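VP2 (Primate bocaparvovirus 1, PDB 7L0Y) assembles in 60 copies with its size variants into the T=1 icosahedral capsid of human bocavirus, a non-enveloped shell about 26 nm across. Local coordinates at residues A283-V286 and D292-P295; S322-P327 and Q383-F388; A351-S354 and R359-L362. All coordinates share one frame; numbering follows the deposited sequence.

Interaction 1: A283-V286 and D292-P295; sequences AQRV and DTAP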
loop_
_atom_site.group_PDB
_atom_site.type_symbol
_atom_site.label_atom_id
_atom_site.label_comp_id
_atom_site.label_asym_id
_atom_site.label_seq_id
_atom_site.Cartn_x
_atom_site.Cartn_y
_atom_site.Cartn_z
ATOM N N ALA A 283 64.172 96.613 40.757
ATOM C CA ALA A 283 63.292 97.459 41.547
ATOM C C ALA A 283 63.484 97.229 43.041
ATOM O O ALA A 283 63.908 96.161 43.481
ATOM C CB ALA A 283 61.838 97.208 41.166
ATOM N N GLN A 284 63.166 98.257 43.822
ATOM C CA GLN A 284 63.131 98.175 45.273
ATOM C C GLN A 284 61.745 98.566 45.752
ATOM O O GLN A 284 60.971 99.190 45.026
ATOM C CB GLN A 284 64.180 99.078 45.933
ATOM C CG GLN A 284 65.601 98.672 45.653
ATOM C CD GLN A 284 66.132 99.255 44.365
ATOM O OE1 GLN A 284 65.468 100.054 43.711
ATOM N NE2 GLN A 284 67.328 98.836 43.979
ATOM N N ARG A 285 61.426 98.184 46.984
ATOM C CA ARG A 285 60.150 98.582 47.556
ATOM C C ARG A 285 60.169 100.057 47.927
ATOM O O ARG A 285 61.230 100.646 48.140
ATOM C CB ARG A 285 59.819 97.740 48.780
ATOM C CG ARG A 285 59.508 96.302 48.477
ATOM C CD ARG A 285 59.057 95.634 49.743
ATOM N NE ARG A 285 58.731 94.226 49.579
ATOM C CZ ARG A 285 57.554 93.773 49.170
ATOM N NH1 ARG A 285 56.581 94.615 48.868
ATOM N NH2 ARG A 285 57.350 92.472 49.068
ATOM N N VAL A 286 58.983 100.651 48.006
ATOM C CA VAL A 286 58.818 102.084 48.208
ATOM C C VAL A 286 57.934 102.307 49.423
ATOM O O VAL A 286 57.030 101.510 49.691
ATOM C CB VAL A 286 58.196 102.762 46.972
ATOM C CG1 VAL A 286 57.979 104.239 47.207
ATOM C CG2 VAL A 286 59.034 102.542 45.752
ATOM N N ASP A 292 51.027 100.493 49.279
ATOM C CA ASP A 292 51.374 99.306 48.512
ATOM C C ASP A 292 52.829 99.449 48.093
ATOM O O ASP A 292 53.167 100.303 47.272
ATOM C CB ASP A 292 50.442 99.151 47.315
ATOM C CG ASP A 292 50.730 97.908 46.506
ATOM O OD1 ASP A 292 50.744 96.800 47.077
ATOM O OD2 ASP A 292 50.895 98.030 45.283
ATOM N N THR A 293 53.688 98.617 48.673
ATOM C CA THR A 293 55.123 98.842 48.663
ATOM C C THR A 293 55.849 98.047 47.591
ATOM O O THR A 293 57.065 98.190 47.459
ATOM C CB THR A 293 55.701 98.509 50.034
ATOM O OG1 THR A 293 55.483 97.123 50.312
ATOM C CG2 THR A 293 55.008 99.327 51.095
ATOM N N ALA A 294 55.141 97.230 46.824
ATOM C CA ALA A 294 55.808 96.251 45.979
ATOM C C ALA A 294 56.794 96.933 45.035
ATOM O O ALA A 294 56.553 98.059 44.590
ATOM C CB ALA A 294 54.789 95.446 45.181
ATOM N N PRO A 295 57.918 96.288 44.725
ATOM C CA PRO A 295 58.939 96.949 43.904
ATOM C C PRO A 295 58.490 97.234 42.488
ATOM O O PRO A 295 58.953 98.205 41.883
ATOM C CB PRO A 295 60.102 95.949 43.944
ATOM C CG PRO A 295 59.464 94.655 44.197
ATOM C CD PRO A 295 58.326 94.932 45.117
#

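Interaction 2: S322-P327 and Q383-F388; sequences SGCLAP and QVWDRF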
loop_
_atom_site.group_PDB
_atom_site.type_symbol
_atom_site.label_atom_id
_atom_site.label_comp_id
_atom_site.label_asym_id
_atom_site.label_seq_id
_atom_site.Cartn_x
_atom_site.Cartn_y
_atom_site.Cartn_z
ATOM N N SER A 322 61.385 88.479 41.780
ATOM C CA SER A 322 62.676 87.903 41.411
ATOM C C SER A 322 62.525 86.638 40.579
ATOM O O SER A 322 63.472 86.216 39.910
ATOM C CB SER A 322 63.500 87.624 42.668
ATOM O OG SER A 322 62.880 86.667 43.506
ATOM N N GLY A 323 61.354 86.016 40.609
ATOM C CA GLY A 323 61.178 84.782 39.866
ATOM C C GLY A 323 62.098 83.702 40.390
ATOM O O GLY A 323 62.206 83.473 41.597
ATOM N N CYS A 324 62.784 83.028 39.476
ATOM C CA CYS A 324 63.737 81.995 39.850
ATOM C C CYS A 324 65.123 82.544 40.134
ATOM O O CYS A 324 66.035 81.758 40.404
ATOM C CB CYS A 324 63.835 80.943 38.748
ATOM S SG CYS A 324 64.288 81.632 37.150
ATOM N N LEU A 325 65.313 83.854 40.057
ATOM C CA LEU A 325 66.616 84.425 40.341
ATOM C C LEU A 325 66.930 84.327 41.823
ATOM O O LEU A 325 66.037 84.285 42.668
ATOM C CB LEU A 325 66.680 85.888 39.923
ATOM C CG LEU A 325 66.482 86.199 38.450
ATOM C CD1 LEU A 325 66.650 87.671 38.227
ATOM C CD2 LEU A 325 67.458 85.423 37.641
ATOM N N ALA A 326 68.214 84.301 42.131
ATOM C CA ALA A 326 68.639 84.340 43.518
ATOM C C ALA A 326 68.276 85.691 44.114
ATOM O O ALA A 326 68.769 86.719 43.644
ATOM C CB ALA A 326 70.136 84.104 43.632
ATOM N N PRO A 327 67.418 85.736 45.130
ATOM C CA PRO A 327 67.048 87.027 45.714
ATOM C C PRO A 327 68.259 87.704 46.332
ATOM O O PRO A 327 68.991 87.104 47.120
ATOM C CB PRO A 327 66.001 86.652 46.766
ATOM C CG PRO A 327 66.315 85.245 47.113
ATOM C CD PRO A 327 66.832 84.604 45.865
ATOM N N GLN A 383 65.663 79.234 28.278
ATOM C CA GLN A 383 65.626 79.386 29.724
ATOM C C GLN A 383 64.936 78.173 30.319
ATOM O O GLN A 383 63.897 77.742 29.821
ATOM C CB GLN A 383 64.888 80.654 30.138
ATOM C CG GLN A 383 65.595 81.936 29.839
ATOM C CD GLN A 383 64.747 83.128 30.185
ATOM O OE1 GLN A 383 63.529 83.048 30.157
ATOM N NE2 GLN A 383 65.381 84.234 30.527
ATOM N N VAL A 384 65.527 77.612 31.361
ATOM C CA VAL A 384 64.925 76.516 32.102
ATOM C C VAL A 384 65.021 76.864 33.574
ATOM O O VAL A 384 66.045 77.382 34.027
ATOM C CB VAL A 384 65.601 75.162 31.804
ATOM C CG1 VAL A 384 65.404 74.779 30.351
ATOM C CG2 VAL A 384 67.071 75.209 32.130
ATOM N N TRP A 385 63.945 76.633 34.309
ATOM C CA TRP A 385 63.968 76.900 35.733
ATOM C C TRP A 385 62.951 76.006 36.411
ATOM O O TRP A 385 61.979 75.568 35.795
ATOM C CB TRP A 385 63.692 78.377 36.032
ATOM C CG TRP A 385 62.330 78.868 35.649
ATOM C CD1 TRP A 385 61.262 78.996 36.467
ATOM C CD2 TRP A 385 61.890 79.276 34.350
ATOM N NE1 TRP A 385 60.186 79.468 35.776
ATOM C CE2 TRP A 385 60.544 79.651 34.470
ATOM C CE3 TRP A 385 62.504 79.365 33.100
ATOM C CZ2 TRP A 385 59.797 80.105 33.392
ATOM C CZ3 TRP A 385 61.765 79.812 32.035
ATOM C CH2 TRP A 385 60.424 80.175 32.184
ATOM N N ASP A 386 63.101 75.810 37.708
ATOM C CA ASP A 386 62.116 75.034 38.435
ATOM C C ASP A 386 61.138 76.008 39.077
ATOM O O ASP A 386 61.445 77.181 39.237
ATOM C CB ASP A 386 62.777 74.153 39.490
ATOM C CG ASP A 386 62.987 72.730 39.012
ATOM O OD1 ASP A 386 62.662 72.430 37.844
ATOM O OD2 ASP A 386 63.472 71.905 39.815
ATOM N N ARG A 387 59.954 75.523 39.438
ATOM C CA ARG A 387 58.948 76.355 40.094
ATOM C C ARG A 387 59.340 76.625 41.533
ATOM O O ARG A 387 60.130 75.893 42.118
ATOM C CB ARG A 387 57.562 75.696 40.091
ATOM C CG ARG A 387 57.009 75.321 38.730
ATOM C CD ARG A 387 55.488 75.251 38.733
ATOM N NE ARG A 387 54.873 76.572 38.812
ATOM C CZ ARG A 387 54.055 76.975 39.776
ATOM N NH1 ARG A 387 53.716 76.149 40.754
ATOM N NH2 ARG A 387 53.566 78.202 39.754
ATOM N N PHE A 388 58.795 77.692 42.098
ATOM C CA PHE A 388 59.049 78.020 43.489
ATOM C C PHE A 388 58.675 76.822 44.355
ATOM O O PHE A 388 57.584 76.278 44.227
ATOM C CB PHE A 388 58.226 79.228 43.903
ATOM C CG PHE A 388 58.335 79.551 45.355
ATOM C CD1 PHE A 388 59.485 80.125 45.858
ATOM C CD2 PHE A 388 57.299 79.269 46.221
ATOM C CE1 PHE A 388 59.600 80.419 47.197
ATOM C CE2 PHE A 388 57.403 79.569 47.560
ATOM C CZ PHE A 388 58.559 80.137 48.050
#

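Interaction 3: A351-S354 and R359-L362; sequences ANPS and RDQL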
loop_
_atom_site.group_PDB
_atom_site.type_symbol
_atom_site.label_atom_id
_atom_site.label_comp_id
_atom_site.label_asym_id
_atom_site.label_seq_id
_atom_site.Cartn_x
_atom_site.Cartn_y
_atom_site.Cartn_z
ATOM N N ALA A 351 61.083 82.499 53.037
ATOM C CA ALA A 351 61.503 81.402 52.181
ATOM C C ALA A 351 63.017 81.401 52.027
ATOM O O ALA A 351 63.640 82.441 51.815
ATOM C CB ALA A 351 60.829 81.498 50.817
ATOM N N ASN A 352 63.606 80.225 52.134
ATOM C CA ASN A 352 65.046 80.048 52.080
ATOM C C ASN A 352 65.399 79.241 50.847
ATOM O O ASN A 352 64.540 78.566 50.270
ATOM C CB ASN A 352 65.573 79.351 53.341
ATOM C CG ASN A 352 65.436 80.211 54.574
ATOM O OD1 ASN A 352 64.957 79.758 55.611
ATOM N ND2 ASN A 352 65.856 81.465 54.467
ATOM N N PRO A 353 66.642 79.340 50.379
ATOM C CA PRO A 353 67.058 78.546 49.220
ATOM C C PRO A 353 66.815 77.063 49.437
ATOM O O PRO A 353 67.220 76.489 50.447
ATOM C CB PRO A 353 68.549 78.855 49.104
ATOM C CG PRO A 353 68.678 80.204 49.681
ATOM C CD PRO A 353 67.694 80.279 50.803
ATOM N N SER A 354 66.148 76.446 48.468
ATOM C CA SER A 354 65.873 75.019 48.496
ATOM C C SER A 354 67.097 74.184 48.171
ATOM O O SER A 354 67.037 72.957 48.291
ATOM C CB SER A 354 64.755 74.675 47.511
ATOM O OG SER A 354 65.146 74.946 46.178
ATOM N N ARG A 359 66.928 76.685 40.854
ATOM C CA ARG A 359 66.497 77.909 41.498
ATOM C C ARG A 359 67.726 78.747 41.793
ATOM O O ARG A 359 68.858 78.318 41.572
ATOM C CB ARG A 359 65.726 77.618 42.790
ATOM C CG ARG A 359 64.459 76.812 42.598
ATOM C CD ARG A 359 63.356 77.629 41.975
ATOM N NE ARG A 359 62.900 78.693 42.857
ATOM C CZ ARG A 359 62.016 79.618 42.513
ATOM N NH1 ARG A 359 61.481 79.609 41.306
ATOM N NH2 ARG A 359 61.661 80.546 43.381
ATOM N N ASP A 360 67.486 79.949 42.310
ATOM C CA ASP A 360 68.556 80.837 42.754
ATOM C C ASP A 360 69.554 81.109 41.634
ATOM O O ASP A 360 70.766 81.156 41.845
ATOM C CB ASP A 360 69.250 80.259 43.976
ATOM C CG ASP A 360 68.340 80.196 45.169
ATOM O OD1 ASP A 360 67.334 80.933 45.199
ATOM O OD2 ASP A 360 68.604 79.372 46.062
ATOM N N GLN A 361 69.035 81.280 40.429
ATOM C CA GLN A 361 69.867 81.479 39.258
ATOM C C GLN A 361 70.320 82.930 39.174
ATOM O O GLN A 361 69.658 83.838 39.677
ATOM C CB GLN A 361 69.090 81.091 38.006
ATOM C CG GLN A 361 68.544 79.679 38.034
ATOM C CD GLN A 361 67.779 79.327 36.783
ATOM O OE1 GLN A 361 67.385 80.201 36.020
ATOM N NE2 GLN A 361 67.536 78.043 36.580
ATOM N N LEU A 362 71.465 83.148 38.538
ATOM C CA LEU A 362 71.957 84.497 38.307
ATOM C C LEU A 362 72.580 84.592 36.927
ATOM O O LEU A 362 73.049 83.600 36.371
ATOM C CB LEU A 362 72.982 84.926 39.360
ATOM C CG LEU A 362 72.473 85.156 40.779
ATOM C CD1 LEU A 362 73.636 85.427 41.697
ATOM C CD2 LEU A 362 71.491 86.309 40.805
#

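Interaction 1: A283-V286 and D292-P295
V286 and T293 join two sides of a short bend inside the long GH loop of the parvovirus jelly roll, the excursion between strands 215-232 and 424-429. Residues 283-286 and 292-295 run antiparallel without forming a regular strand, and the chain turns back through the five residues between them.

The backbone link is the bond from V286 N to T293 O, 3.2 Å long with 154° at the hydrogen. CA-H...O contacts extend the pairing in both directions. R285 CA approaches T293 O, so that T293 O receives the N-H bond and a weaker CA-H contact, T293 CA faces V286 O, and P295 CA lies 3.2 Å from Q284 O.

Polar side-chain contact centres on R285. Its CG stands beside its own backbone N (chi1 -69°), and from there the chain runs extended to NE, carrying the guanidinium past T293 O to the threonine hydroxyl. R285 NH1 makes only a weak bond to T293 OG1, at 3.1 Å. The stronger partners lie outside: R285 NH2 forms a salt bridge with D319, and T293 OG1 bonds Q250 of a second subunit. With E331 taking the backbone N-H of R285, this arginine ties the bend to following parts of the same loop, while T293 ties it to the capsid interface.

P295 supplies the packing. Its CD lies over one face of the R285 guanidinium, 4.1 Å from its plane and nearer its periphery than its middle, and also meets the arginine stem, with CD 3.8 Å from R285 CG. The two side chains lie alongside each other, pointing the same way. At the other end of the ring the contact is apolar, P295 CB packing 3.5 Å from A283 CB.

Interaction 2: S322-P327 and Q383-F388
C324 turns its short side chain onto W385, and these two residues carry nearly all of the contact. C324 is the third residue of a type II' beta turn from S322 to L325, with G323 at the second position (phi 63°) and the turn closed by a 3.0 Å bond from L325 N to S322 O. Starting at CB, the cysteine meets W385 CB at 3.7 Å and, slightly farther away, the near corner of the indole at CD1. The torsion to the tip, chi1 57°, sets the sulfur between the backbone N and the carbonyl carbon and lays it beside the root of the tryptophan. There C324 SG reaches W385 CB at 3.5 Å and W385 CG at 3.7 Å. The sulfur is 4.3 Å from the centroid of the five-membered ring of W385, 36° off the ring normal, an oblique approach.

The indole N-H has a partner outside the two segments: W385 NE1 bonds D410. Q361 packs against both C324 and W385 and shares a backbone hydrogen bond with C324, so strand 361-366 lies beside the contact. V384 and W385 pair antiparallel with a strand of a third subunit. The result is a cysteine sulfur-aromatic contact, joining a type II' turn to a short interface strand within the GH loop of the parvovirus capsid fold.

Interaction 3: A351-S354 and R359-L362
P353 overlaps the carboxylate end of D360: the proline ring lays its CB against D360 OD2 at 3.1 Å, and P353 CG and CA border the same oxygen at slightly longer range. The two side chains cross at about a right angle, and OD2 is the carboxylate oxygen that meets the ring. D360 directs its CB toward the segment 351-354, from where the carboxylate extends to the proline. This is a plain packing contact; no hydrogen bond spans the two segments.

A second, looser touch lies one residue nearer the bend on each side, where S354 OG stands 4.1 Å from R359 CG. The serine hydroxyl has a weak bond to the backbone N of S356, inside the intervening bend. The arginine folds sharply, with chi2 -74° and chi3 -66°: CG is the arginine atom that meets the serine, and the bent chain carries the charged end away toward D386, whose backbone O accepts a bond from R359 NH1. The arginine side chain also packs on F388.

D360 has a left-handed backbone conformation and lies just before strand 361-366. P302 of a third subunit packs on both P353 and D360, bringing the contact to the capsid interface. The bend leads from strand 348-350 into strand 361-366, whose Q361 and L362 pair antiparallel with a strand of that third subunit and which pairs antiparallel with strand 371-373 in the same chain.

Overall arrangement
Read from the N terminus, interaction 1 comes first, closing a short bend between strands 279-280 and 296-300. Interaction 2 opens at 322-327 and closes only at 383-388, spanning 55 residues; interaction 3, a bend with four residues between its segments, is nested inside that loop. Interaction 1 stands apart, its centre about 20 Å from each of the others and its nearest atoms about 7 Å from interaction 2. Interactions 2 and 3 touch, their centres about 7 Å apart: Q361 O lies 2.9 Å from A326 N, and Q361 NE2 3.0 Å from V384 O. Strand 361-366 thus lies between turn and strand, joined to a third subunit, whereas interaction 1 meets a second.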